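Local coordinates for cysteine synthase 3 (Entamoeba histolytica, PDB 6KR5), which probably makes L-cysteine from O-acetyl-L-serine and sulfide, as a pyridoxal-5'-phosphate-dependent O-acetylserine sulfhydrylase, at residues L18-T24 with D59-F63; M79-T85 with K153-Q159; G182-I187 with L204-K208; T193-I198 with I245-V251. All coordinates share one frame; numbering follows the deposited sequence.

Overall arrangement
A mixed sheet and a smaller parallel sheet belong to the two regions on which the four contacts lie; the contacts follow one another along the chain except that contacts 3 and 4 interleave. Contact 1 sets the loop before strand 26-28 on helix 58-72, the helix that leads into strand 80-84 of contact 2; their centres are 19 Å apart. Contact 2 pairs two strands of the parallel sheet. Contacts 3 and 4, with centres 15 Å apart, use opposite ends of helix 195-207, which packs on the mixed sheet. Contacts 2 and 3 are the most distant, with centres 34 Å apart, whereas contacts 2 and 4 touch where Gln159 meets the cofactor-binding 193-196 loop.

Contact 1. Residues L18-T24 with D59-F63; sequences LETIGGT and DRVGF
The guanidinium group of Arg60 receives the backbone of a glycine turn on one face and a threonine at its edge. Gly22 CA lies 3.4 Å above the guanidinium plane, displaced toward the rim, while Thr24 OG1 sits in that plane, 3.3 Å from Arg60 NH2. The second flat group, the ring of Phe63, is met in its own plane by Leu18, whose CD1 approaches Phe63 CD1 at 3.8 Å.

Between the two flat groups Ile21 fills the middle of the contact and divides its two branches. CD1 reaches the helix backbone, 3.6 Å from Asp59 O, and also touches Phe63 CB at 3.7 Å. CG2, placed anti to the backbone N by a CG1 torsion of -68°, turns instead to the aliphatic part of Arg60, 3.9 Å from its CG. The arginine chain runs extended from CG to NE past this branch and so carries its charge beyond the isoleucine to the glycines.

That buried charge is answered from outside the two segments: Glu49 forms a salt bridge with Arg60 NE, and Glu175 with NH2. Glu49 also bonds to Thr24 OG1, so one carboxylate ties the arginine and the threonine together and probably offsets the cost of burying the cation. Ile21 makes backbone hydrogen bonds to the second subunit, whose Ile6 packs on Phe63. The contact thus joins the loop between strands 13-14 and 26-28 to the N-terminal part of helix 58-72, beside the dimer interface of a fold type II pyridoxal-phosphate enzyme.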
# COMPACT_ATOMS: atom_id res chain seq x y z
N LEU B 18 13.38 -5.48 0.34
CA LEU B 18 13.02 -6.81 -0.15
C LEU B 18 12.67 -7.74 1.00
O LEU B 18 11.86 -8.66 0.83
CB LEU B 18 14.14 -7.40 -0.99
CG LEU B 18 14.57 -6.52 -2.16
CD1 LEU B 18 15.57 -7.29 -3.01
CD2 LEU B 18 13.37 -6.13 -3.00
N GLU B 19 13.26 -7.53 2.17
CA GLU B 19 12.99 -8.39 3.32
C GLU B 19 11.59 -8.19 3.89
O GLU B 19 11.17 -8.99 4.73
CB GLU B 19 14.03 -8.18 4.41
CG GLU B 19 15.42 -8.61 3.95
CD GLU B 19 16.40 -8.81 5.09
OE1 GLU B 19 16.20 -8.25 6.19
OE2 GLU B 19 17.39 -9.55 4.88
N THR B 20 10.88 -7.13 3.48
CA THR B 20 9.50 -6.94 3.91
C THR B 20 8.49 -7.60 2.98
O THR B 20 7.29 -7.55 3.26
CB THR B 20 9.12 -5.45 4.03
OG1 THR B 20 9.02 -4.86 2.73
CG2 THR B 20 10.13 -4.68 4.88
N ILE B 21 8.95 -8.22 1.89
CA ILE B 21 8.03 -8.85 0.96
C ILE B 21 7.39 -10.07 1.60
O ILE B 21 8.06 -10.84 2.31
CB ILE B 21 8.77 -9.24 -0.33
CG1 ILE B 21 9.20 -7.99 -1.08
CG2 ILE B 21 7.91 -10.13 -1.23
CD1 ILE B 21 10.07 -8.30 -2.29
N GLY B 22 6.10 -10.25 1.34
CA GLY B 22 5.38 -11.38 1.88
C GLY B 22 4.94 -11.20 3.32
O GLY B 22 4.83 -10.09 3.86
N GLY B 23 4.67 -12.34 3.95
CA GLY B 23 4.07 -12.32 5.28
C GLY B 23 2.85 -11.44 5.38
O GLY B 23 2.70 -10.68 6.33
N THR B 24 1.97 -11.52 4.38
CA THR B 24 0.82 -10.62 4.28
C THR B 24 -0.35 -11.09 5.15
O THR B 24 -0.46 -12.27 5.48
CB THR B 24 0.37 -10.52 2.83
OG1 THR B 24 0.05 -11.83 2.35
CG2 THR B 24 1.47 -9.90 1.96
N ASP B 59 5.30 -8.40 -6.19
CA ASP B 59 6.51 -8.20 -5.40
C ASP B 59 7.21 -9.53 -5.17
O ASP B 59 8.44 -9.63 -5.25
CB ASP B 59 6.19 -7.57 -4.04
CG ASP B 59 5.91 -6.09 -4.11
OD1 ASP B 59 5.38 -5.60 -5.13
OD2 ASP B 59 6.20 -5.41 -3.10
N ARG B 60 6.43 -10.57 -4.85
CA ARG B 60 7.02 -11.88 -4.60
C ARG B 60 7.63 -12.45 -5.86
O ARG B 60 8.70 -13.07 -5.81
CB ARG B 60 5.96 -12.85 -4.09
CG ARG B 60 5.24 -12.45 -2.82
CD ARG B 60 4.21 -13.52 -2.54
NE ARG B 60 3.30 -13.22 -1.45
CZ ARG B 60 3.44 -13.65 -0.20
NH1 ARG B 60 4.49 -14.38 0.16
NH2 ARG B 60 2.51 -13.36 0.70
N VAL B 61 6.95 -12.25 -6.99
CA VAL B 61 7.33 -12.86 -8.26
C VAL B 61 8.58 -12.19 -8.81
O VAL B 61 9.53 -12.87 -9.21
CB VAL B 61 6.16 -12.77 -9.25
CG1 VAL B 61 6.60 -13.23 -10.65
CG2 VAL B 61 4.95 -13.57 -8.73
N GLY B 62 8.58 -10.86 -8.86
CA GLY B 62 9.76 -10.17 -9.36
C GLY B 62 10.97 -10.44 -8.50
O GLY B 62 12.08 -10.65 -9.01
N PHE B 63 10.77 -10.47 -7.18
CA PHE B 63 11.87 -10.78 -6.28
C PHE B 63 12.42 -12.17 -6.55
O PHE B 63 13.63 -12.34 -6.71
CB PHE B 63 11.40 -10.69 -4.82
CG PHE B 63 12.41 -11.25 -3.86
CD1 PHE B 63 13.53 -10.51 -3.53
CD2 PHE B 63 12.26 -12.52 -3.33
CE1 PHE B 63 14.48 -11.02 -2.65
CE2 PHE B 63 13.21 -13.03 -2.47
CZ PHE B 63 14.31 -12.29 -2.13

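Contact 2. Residues M79-T85 with K153-Q159; sequences MEIIEAT and KYFPANQ
Glu80 and Tyr154 stand side by side and point the same way, the carboxylate turned 42° from the phenol ring. Lys153, extended beyond CG, also runs alongside Glu80 in the same direction, but its NZ stops 3.9 Å from Glu80 OE2, a long salt bridge supplemented by a water bonded to both. A second water joins Glu80 OE1 to Tyr154 OH, and OE1 also bonds to Asn105. On the same face of the sheet Ile82 crosses the tyrosine at a slant, its CD1 3.8 Å from Tyr154 CD2. Ile81 and Phe155 occupy the face covered by helix 58-72.

Beneath these pairs the backbones form a parallel ladder; Phe155 N donates to Glu80 O at 2.7 Å.

Past the ladder Glu83 crosses Gln159 at about a right angle. Its chain bends at chi2 (62°), which swings OE2 to Gln159 N at 2.9 Å on the syn lone pair, while OE1 takes Ala84 N through its anti lone pair. A water bridges Gln159 NE2 to Ala84 O, and Thr89 OG1 is hydrogen-bonded to Gln159 OE1; this side chain lies about 5 Å from the cofactor. Glu83 thus holds a backbone amide with each carboxylate oxygen, which probably favours its ionised form.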
# COMPACT_ATOMS: atom_id res chain seq x y z
N MET B 79 24.72 -8.00 -17.10
CA MET B 79 23.46 -8.35 -17.74
C MET B 79 22.34 -7.44 -17.25
O MET B 79 22.43 -6.78 -16.22
CB MET B 79 23.11 -9.81 -17.46
CG MET B 79 24.05 -10.80 -18.12
SD MET B 79 23.56 -12.50 -17.79
CE MET B 79 22.03 -12.63 -18.68
N GLU B 80 21.26 -7.42 -18.03
CA GLU B 80 20.08 -6.61 -17.72
C GLU B 80 18.84 -7.47 -17.80
O GLU B 80 18.75 -8.37 -18.63
CB GLU B 80 19.97 -5.42 -18.68
CG GLU B 80 21.25 -4.59 -18.72
CD GLU B 80 21.15 -3.35 -19.58
OE1 GLU B 80 20.03 -3.02 -20.05
OE2 GLU B 80 22.19 -2.69 -19.79
N ILE B 81 17.87 -7.19 -16.93
CA ILE B 81 16.59 -7.88 -16.94
C ILE B 81 15.70 -7.26 -18.01
O ILE B 81 15.76 -6.06 -18.27
CB ILE B 81 15.95 -7.78 -15.54
CG1 ILE B 81 16.85 -8.43 -14.48
CG2 ILE B 81 14.56 -8.42 -15.52
CD1 ILE B 81 16.91 -7.69 -13.16
N ILE B 82 14.87 -8.08 -18.66
CA ILE B 82 13.88 -7.55 -19.60
C ILE B 82 12.56 -8.31 -19.44
O ILE B 82 12.55 -9.51 -19.15
CB ILE B 82 14.38 -7.59 -21.06
CG1 ILE B 82 13.41 -6.83 -21.98
CG2 ILE B 82 14.60 -9.02 -21.55
CD1 ILE B 82 13.90 -6.67 -23.40
N GLU B 83 11.46 -7.59 -19.60
CA GLU B 83 10.13 -8.19 -19.61
C GLU B 83 9.21 -7.30 -20.44
O GLU B 83 9.43 -6.09 -20.53
CB GLU B 83 9.59 -8.39 -18.20
CG GLU B 83 8.19 -9.05 -18.13
CD GLU B 83 8.18 -10.45 -18.72
OE1 GLU B 83 8.18 -10.58 -19.97
OE2 GLU B 83 8.14 -11.41 -17.93
N ALA B 84 8.21 -7.91 -21.08
CA ALA B 84 7.15 -7.20 -21.77
C ALA B 84 5.94 -7.21 -20.85
O ALA B 84 5.31 -8.25 -20.65
CB ALA B 84 6.83 -7.84 -23.12
N THR B 85 5.64 -6.06 -20.25
CA THR B 85 4.56 -5.99 -19.28
C THR B 85 4.14 -4.55 -19.10
O THR B 85 4.98 -3.65 -19.11
CB THR B 85 4.98 -6.58 -17.92
OG1 THR B 85 3.95 -6.37 -16.95
CG2 THR B 85 6.25 -5.92 -17.40
N LYS B 153 23.09 -10.47 -23.34
CA LYS B 153 23.04 -9.39 -22.36
C LYS B 153 21.75 -9.39 -21.57
O LYS B 153 21.74 -9.01 -20.39
CB LYS B 153 23.22 -8.05 -23.07
CG LYS B 153 23.23 -6.84 -22.15
CD LYS B 153 23.13 -5.56 -22.97
CE LYS B 153 23.74 -4.39 -22.23
NZ LYS B 153 24.08 -3.28 -23.17
N TYR B 154 20.64 -9.82 -22.17
CA TYR B 154 19.35 -9.71 -21.51
C TYR B 154 18.95 -11.02 -20.85
O TYR B 154 19.07 -12.10 -21.45
CB TYR B 154 18.26 -9.29 -22.50
CG TYR B 154 18.32 -7.84 -22.94
CD1 TYR B 154 19.10 -6.92 -22.26
CD2 TYR B 154 17.58 -7.40 -24.03
CE1 TYR B 154 19.15 -5.59 -22.67
CE2 TYR B 154 17.62 -6.08 -24.44
CZ TYR B 154 18.41 -5.18 -23.75
OH TYR B 154 18.46 -3.87 -24.16
N PHE B 155 18.45 -10.91 -19.62
CA PHE B 155 17.82 -12.03 -18.94
C PHE B 155 16.31 -11.84 -19.04
O PHE B 155 15.78 -10.86 -18.50
CB PHE B 155 18.25 -12.10 -17.49
CG PHE B 155 17.45 -13.07 -16.67
CD1 PHE B 155 17.73 -14.43 -16.72
CD2 PHE B 155 16.39 -12.64 -15.89
CE1 PHE B 155 16.99 -15.33 -15.98
CE2 PHE B 155 15.65 -13.55 -15.15
CZ PHE B 155 15.94 -14.89 -15.20
N PRO B 156 15.58 -12.73 -19.72
CA PRO B 156 14.13 -12.57 -19.85
C PRO B 156 13.41 -13.10 -18.61
O PRO B 156 13.64 -14.23 -18.18
CB PRO B 156 13.79 -13.40 -21.09
CG PRO B 156 14.85 -14.43 -21.15
CD PRO B 156 16.10 -13.85 -20.52
N ALA B 157 12.54 -12.27 -18.03
CA ALA B 157 11.83 -12.72 -16.84
C ALA B 157 10.88 -13.87 -17.14
O ALA B 157 10.65 -14.71 -16.27
CB ALA B 157 11.05 -11.56 -16.20
N ASN B 158 10.33 -13.92 -18.36
CA ASN B 158 9.42 -14.99 -18.78
C ASN B 158 8.30 -15.25 -17.76
O ASN B 158 8.10 -16.37 -17.28
CB ASN B 158 10.20 -16.27 -19.05
CG ASN B 158 9.34 -17.37 -19.61
OD1 ASN B 158 8.32 -17.10 -20.24
ND2 ASN B 158 9.74 -18.62 -19.38
N GLN B 159 7.55 -14.19 -17.45
CA GLN B 159 6.60 -14.28 -16.34
C GLN B 159 5.56 -15.39 -16.53
O GLN B 159 5.08 -15.96 -15.54
CB GLN B 159 5.89 -12.93 -16.15
CG GLN B 159 5.00 -12.52 -17.28
CD GLN B 159 4.16 -11.31 -16.90
OE1 GLN B 159 3.69 -11.22 -15.77
NE2 GLN B 159 3.97 -10.39 -17.84
O HOH W 1 23.28 -1.14 -21.76
O HOH W 2 20.14 -2.21 -22.89
O HOH W 3 10.25 -12.37 -20.76
O HOH W 4 4.61 -10.78 -20.47
O HOH W 5 2.21 -8.21 -17.34

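Contact 3. Residues G182-I187 with L204-K208; sequences GEVDII and LKKKK
Lys208 reaches across to the 182-187 segment and delivers its ammonium group among backbone carbonyls. With CG anti to the backbone N (chi1 -175°) and the rest of the chain extended, NZ arrives 3.0 Å from Gly182 O, in the carbonyl plane and on a lone pair. Val184 O is equally near, at 3.0 Å, but here the donor stands above the plane, 56° out of it. Asp185 OD1 adds a salt bridge at 3.4 Å whose hydrogen bond is weak.

Toward solvent the site is looser than at these direct carbonyl bonds and is completed by two waters. One links Lys208 NZ firmly to Asp185 OD1, and the other, 2.8 Å from NZ, bonds only weakly to Glu183 OE1. Carbonyls, carboxylate and water together would be expected to stabilise the positive charge of the lysine.

The buried side has no such polar net and relies on aliphatic contacts. Leu204 spreads its two methyl groups over two residues: CD2 meets Val184 CG1 at 4.2 Å, and CD1 meets Ile187 CB at the same distance.

Asp185 has a second anchor, since its OD2 accepts from Thr301 N at the start of strand 301-306. The contact lies within the beta-alpha-beta unit of strand 186-190, helix 195-207 and strand 212-218, where Leu204 packs the last turn of the helix on the strand it follows, while Trp177 of helix 169-179 lies against Lys208.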
# COMPACT_ATOMS: atom_id res chain seq x y z
N GLY B 182 -3.56 -24.94 9.63
CA GLY B 182 -3.91 -26.10 8.84
C GLY B 182 -5.38 -26.27 8.52
O GLY B 182 -5.74 -27.31 7.96
N GLU B 183 -6.22 -25.28 8.84
CA GLU B 183 -7.66 -25.41 8.64
C GLU B 183 -8.12 -25.08 7.22
O GLU B 183 -9.27 -25.39 6.89
CB GLU B 183 -8.42 -24.50 9.62
CG GLU B 183 -8.21 -24.83 11.10
CD GLU B 183 -8.77 -26.18 11.50
OE1 GLU B 183 -9.76 -26.61 10.87
OE2 GLU B 183 -8.22 -26.80 12.43
N VAL B 184 -7.26 -24.48 6.39
CA VAL B 184 -7.65 -24.06 5.05
C VAL B 184 -8.26 -25.23 4.29
O VAL B 184 -7.69 -26.32 4.24
CB VAL B 184 -6.45 -23.45 4.29
CG1 VAL B 184 -5.25 -24.39 4.28
CG2 VAL B 184 -6.83 -23.03 2.87
N ASP B 185 -9.43 -25.00 3.70
CA ASP B 185 -10.14 -26.03 2.95
C ASP B 185 -10.20 -25.76 1.46
O ASP B 185 -10.18 -26.70 0.67
CB ASP B 185 -11.58 -26.16 3.46
CG ASP B 185 -11.66 -26.83 4.82
OD1 ASP B 185 -11.08 -27.93 4.98
OD2 ASP B 185 -12.30 -26.25 5.73
N ILE B 186 -10.34 -24.49 1.07
CA ILE B 186 -10.47 -24.10 -0.33
C ILE B 186 -9.57 -22.89 -0.52
O ILE B 186 -9.52 -22.02 0.35
CB ILE B 186 -11.94 -23.76 -0.69
CG1 ILE B 186 -12.87 -24.91 -0.27
CG2 ILE B 186 -12.07 -23.46 -2.18
CD1 ILE B 186 -14.33 -24.63 -0.52
N ILE B 187 -8.83 -22.86 -1.63
CA ILE B 187 -8.05 -21.69 -2.03
C ILE B 187 -8.58 -21.19 -3.37
O ILE B 187 -8.78 -21.98 -4.30
CB ILE B 187 -6.54 -22.01 -2.10
CG1 ILE B 187 -5.73 -20.79 -2.54
CG2 ILE B 187 -6.25 -23.22 -3.01
CD1 ILE B 187 -5.63 -19.73 -1.46
N LEU B 204 -0.11 -26.26 -0.86
CA LEU B 204 -1.12 -26.63 0.14
C LEU B 204 -1.48 -28.10 0.02
O LEU B 204 -1.65 -28.79 1.04
CB LEU B 204 -2.36 -25.75 -0.00
CG LEU B 204 -2.20 -24.31 0.48
CD1 LEU B 204 -3.50 -23.54 0.29
CD2 LEU B 204 -1.76 -24.28 1.93
N LYS B 205 -1.59 -28.62 -1.21
CA LYS B 205 -2.01 -30.01 -1.36
C LYS B 205 -0.95 -30.98 -0.86
O LYS B 205 -1.28 -32.10 -0.44
CB LYS B 205 -2.38 -30.30 -2.82
CG LYS B 205 -3.84 -30.03 -3.14
CD LYS B 205 -4.13 -30.15 -4.64
CE LYS B 205 -5.64 -30.10 -4.88
NZ LYS B 205 -6.01 -30.03 -6.32
N LYS B 206 0.29 -30.55 -0.80
CA LYS B 206 1.34 -31.43 -0.25
C LYS B 206 1.08 -31.60 1.25
O LYS B 206 1.35 -32.66 1.78
CB LYS B 206 2.73 -30.81 -0.42
CG LYS B 206 3.53 -31.36 -1.58
CD LYS B 206 5.00 -31.00 -1.53
CE LYS B 206 5.30 -29.80 -2.40
NZ LYS B 206 5.17 -30.12 -3.84
N LYS B 207 0.58 -30.55 1.89
CA LYS B 207 0.33 -30.61 3.33
C LYS B 207 -1.03 -31.20 3.66
O LYS B 207 -1.19 -31.81 4.73
CB LYS B 207 0.47 -29.21 3.94
CG LYS B 207 1.94 -28.78 4.08
CD LYS B 207 2.12 -27.28 4.31
CE LYS B 207 3.60 -26.91 4.40
NZ LYS B 207 3.82 -25.48 4.80
N LYS B 208 -2.01 -31.05 2.77
CA LYS B 208 -3.38 -31.43 3.07
C LYS B 208 -4.04 -31.76 1.73
O LYS B 208 -4.41 -30.85 0.98
CB LYS B 208 -4.10 -30.30 3.80
CG LYS B 208 -5.51 -30.58 4.28
CD LYS B 208 -6.03 -29.40 5.09
CE LYS B 208 -7.49 -29.51 5.41
NZ LYS B 208 -7.94 -28.40 6.32
O HOH W 6 -8.11 -29.05 9.08
O HOH W 7 -10.67 -29.12 7.22

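Contact 4. Residues T193-I198 with I245-V251; sequences TAGTVI and IYKKEVV. With PLP (pyridoxal-5'-phosphate), chain D.
Ala194 has a left-handed backbone conformation (phi 80°) although it is not a glycine, and it serves three roles from that position. Its CB touches the edge of the Tyr246 ring in plane, 3.8 Å from CD1; its N donates to the cofactor phosphate; and as N-cap residue it precedes helix 195-207.

The phosphate sits at this helix start. Thr193 gives O2P two bonds, from N and from OG1 at 2.6 Å, and OG1 also accepts from Gly195 N, an ST turn that fixes the hydroxyl. Ala194 N donates to O1P, while Thr196 bonds to O3P through both N and OG1, the latter at 2.7 Å. Each of the three terminal oxygens is thus bound by this segment, and the helix dipole would probably favour their negative charge. Such a phosphate-binding loop, leading from a strand into the N terminus of a helix, is characteristic of the fold type II pyridoxal-phosphate enzymes. Gly192 N, Ser280 OG and Asn88 ND2 are also hydrogen-bonded to the cofactor.

Behind the loop the 245-251 segment packs without polar bonds, through aliphatic groups. Ile245 turns CG2 to Ala194 CB at 4.1 Å, and its CB lies 3.6 Å from Thr193 O. One turn into the helix, Ile198 enters the curve of the opposing backbone: CG1 lies 3.6 Å from Ile245 O, and CD1 reaches past Lys247 N to Val250 CB at 3.9 Å. The Lys247 side chain crosses that of Ile198 at about a right angle, its CD beside CG2, and NZ continues to a salt bridge with Glu202 further along the same helix.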
# COMPACT_ATOMS: atom_id res chain seq x y z
N THR B 193 -0.68 -15.15 -14.62
CA THR B 193 0.39 -16.06 -15.03
C THR B 193 0.10 -17.49 -14.62
O THR B 193 0.70 -18.42 -15.18
CB THR B 193 1.74 -15.65 -14.44
OG1 THR B 193 1.75 -15.85 -13.02
CG2 THR B 193 2.08 -14.20 -14.77
N ALA B 194 -0.78 -17.68 -13.63
CA ALA B 194 -1.14 -18.92 -12.95
C ALA B 194 -0.11 -19.30 -11.89
O ALA B 194 -0.27 -20.33 -11.24
CB ALA B 194 -1.36 -20.11 -13.91
N GLY B 195 0.92 -18.48 -11.66
CA GLY B 195 1.88 -18.79 -10.60
C GLY B 195 1.24 -18.99 -9.24
O GLY B 195 1.62 -19.88 -8.48
N THR B 196 0.25 -18.14 -8.91
CA THR B 196 -0.37 -18.23 -7.59
C THR B 196 -1.21 -19.49 -7.46
O THR B 196 -1.05 -20.26 -6.50
CB THR B 196 -1.24 -17.01 -7.31
OG1 THR B 196 -0.43 -15.83 -7.33
CG2 THR B 196 -1.87 -17.13 -5.93
N VAL B 197 -2.11 -19.73 -8.42
CA VAL B 197 -3.04 -20.85 -8.25
C VAL B 197 -2.27 -22.17 -8.25
O VAL B 197 -2.56 -23.06 -7.43
CB VAL B 197 -4.15 -20.80 -9.32
CG1 VAL B 197 -3.64 -21.13 -10.72
CG2 VAL B 197 -5.31 -21.75 -8.94
N ILE B 198 -1.26 -22.30 -9.10
CA ILE B 198 -0.50 -23.54 -9.17
C ILE B 198 0.47 -23.64 -8.00
O ILE B 198 0.59 -24.70 -7.38
CB ILE B 198 0.24 -23.66 -10.52
CG1 ILE B 198 -0.75 -23.67 -11.70
CG2 ILE B 198 1.13 -24.92 -10.54
CD1 ILE B 198 -1.95 -24.60 -11.51
N ILE B 245 2.79 -22.08 -17.10
CA ILE B 245 2.77 -22.47 -15.69
C ILE B 245 1.53 -23.28 -15.35
O ILE B 245 1.56 -24.13 -14.45
CB ILE B 245 2.88 -21.20 -14.81
CG1 ILE B 245 4.29 -20.63 -14.89
CG2 ILE B 245 2.47 -21.48 -13.38
CD1 ILE B 245 4.43 -19.23 -14.25
N TYR B 246 0.41 -23.01 -16.03
CA TYR B 246 -0.85 -23.66 -15.68
C TYR B 246 -0.74 -25.17 -15.78
O TYR B 246 -0.24 -25.71 -16.78
CB TYR B 246 -1.97 -23.15 -16.58
CG TYR B 246 -3.34 -23.50 -16.04
CD1 TYR B 246 -3.90 -22.77 -15.00
CD2 TYR B 246 -4.05 -24.58 -16.55
CE1 TYR B 246 -5.15 -23.09 -14.50
CE2 TYR B 246 -5.30 -24.90 -16.04
CZ TYR B 246 -5.84 -24.15 -15.02
OH TYR B 246 -7.07 -24.45 -14.50
N LYS B 247 -1.22 -25.86 -14.75
CA LYS B 247 -1.28 -27.33 -14.71
C LYS B 247 -2.71 -27.70 -14.34
O LYS B 247 -3.09 -27.59 -13.17
CB LYS B 247 -0.31 -27.91 -13.68
CG LYS B 247 1.14 -27.80 -14.00
CD LYS B 247 1.93 -28.22 -12.76
CE LYS B 247 3.12 -29.08 -13.11
NZ LYS B 247 3.82 -29.54 -11.88
N LYS B 248 -3.49 -28.15 -15.32
CA LYS B 248 -4.91 -28.40 -15.08
C LYS B 248 -5.14 -29.41 -13.96
O LYS B 248 -6.16 -29.34 -13.26
CB LYS B 248 -5.59 -28.87 -16.37
CG LYS B 248 -5.05 -30.19 -16.89
CD LYS B 248 -5.84 -30.66 -18.10
CE LYS B 248 -5.28 -31.96 -18.65
NZ LYS B 248 -3.82 -31.87 -18.92
N GLU B 249 -4.22 -30.36 -13.77
CA GLU B 249 -4.42 -31.39 -12.77
C GLU B 249 -4.36 -30.85 -11.34
O GLU B 249 -4.83 -31.52 -10.42
CB GLU B 249 -3.40 -32.51 -12.95
CG GLU B 249 -1.96 -32.11 -12.67
CD GLU B 249 -1.22 -31.64 -13.92
OE1 GLU B 249 -1.86 -31.43 -14.97
OE2 GLU B 249 0.02 -31.47 -13.83
N VAL B 250 -3.80 -29.65 -11.13
CA VAL B 250 -3.77 -29.03 -9.80
C VAL B 250 -5.09 -28.37 -9.46
O VAL B 250 -5.41 -28.17 -8.28
CB VAL B 250 -2.62 -28.01 -9.73
CG1 VAL B 250 -2.53 -27.31 -8.36
CG2 VAL B 250 -1.30 -28.69 -10.05
N VAL B 251 -5.87 -28.01 -10.48
CA VAL B 251 -7.06 -27.18 -10.31
C VAL B 251 -8.30 -28.07 -10.25
O VAL B 251 -8.49 -28.93 -11.12
CB VAL B 251 -7.18 -26.16 -11.44
CG1 VAL B 251 -8.47 -25.37 -11.34
CG2 VAL B 251 -5.95 -25.24 -11.45
N1 PLP D . -4.39 -9.77 -10.29
C2 PLP D . -3.36 -8.88 -10.37
C2A PLP D . -3.64 -7.44 -10.10
C3 PLP D . -2.09 -9.33 -10.68
O3 PLP D . -1.07 -8.43 -10.75
C4 PLP D . -1.86 -10.68 -10.91
C4A PLP D . -0.53 -11.18 -11.35
O4A PLP D . 0.40 -10.38 -11.52
C5 PLP D . -2.93 -11.58 -10.83
C6 PLP D . -4.18 -11.11 -10.52
C5A PLP D . -2.77 -13.06 -11.11
O4P PLP D . -1.80 -13.71 -10.34
P PLP D . -0.97 -14.87 -11.06
O1P PLP D . -1.97 -15.82 -11.70
O2P PLP D . -0.11 -14.23 -12.10
O3P PLP D . -0.18 -15.55 -10.00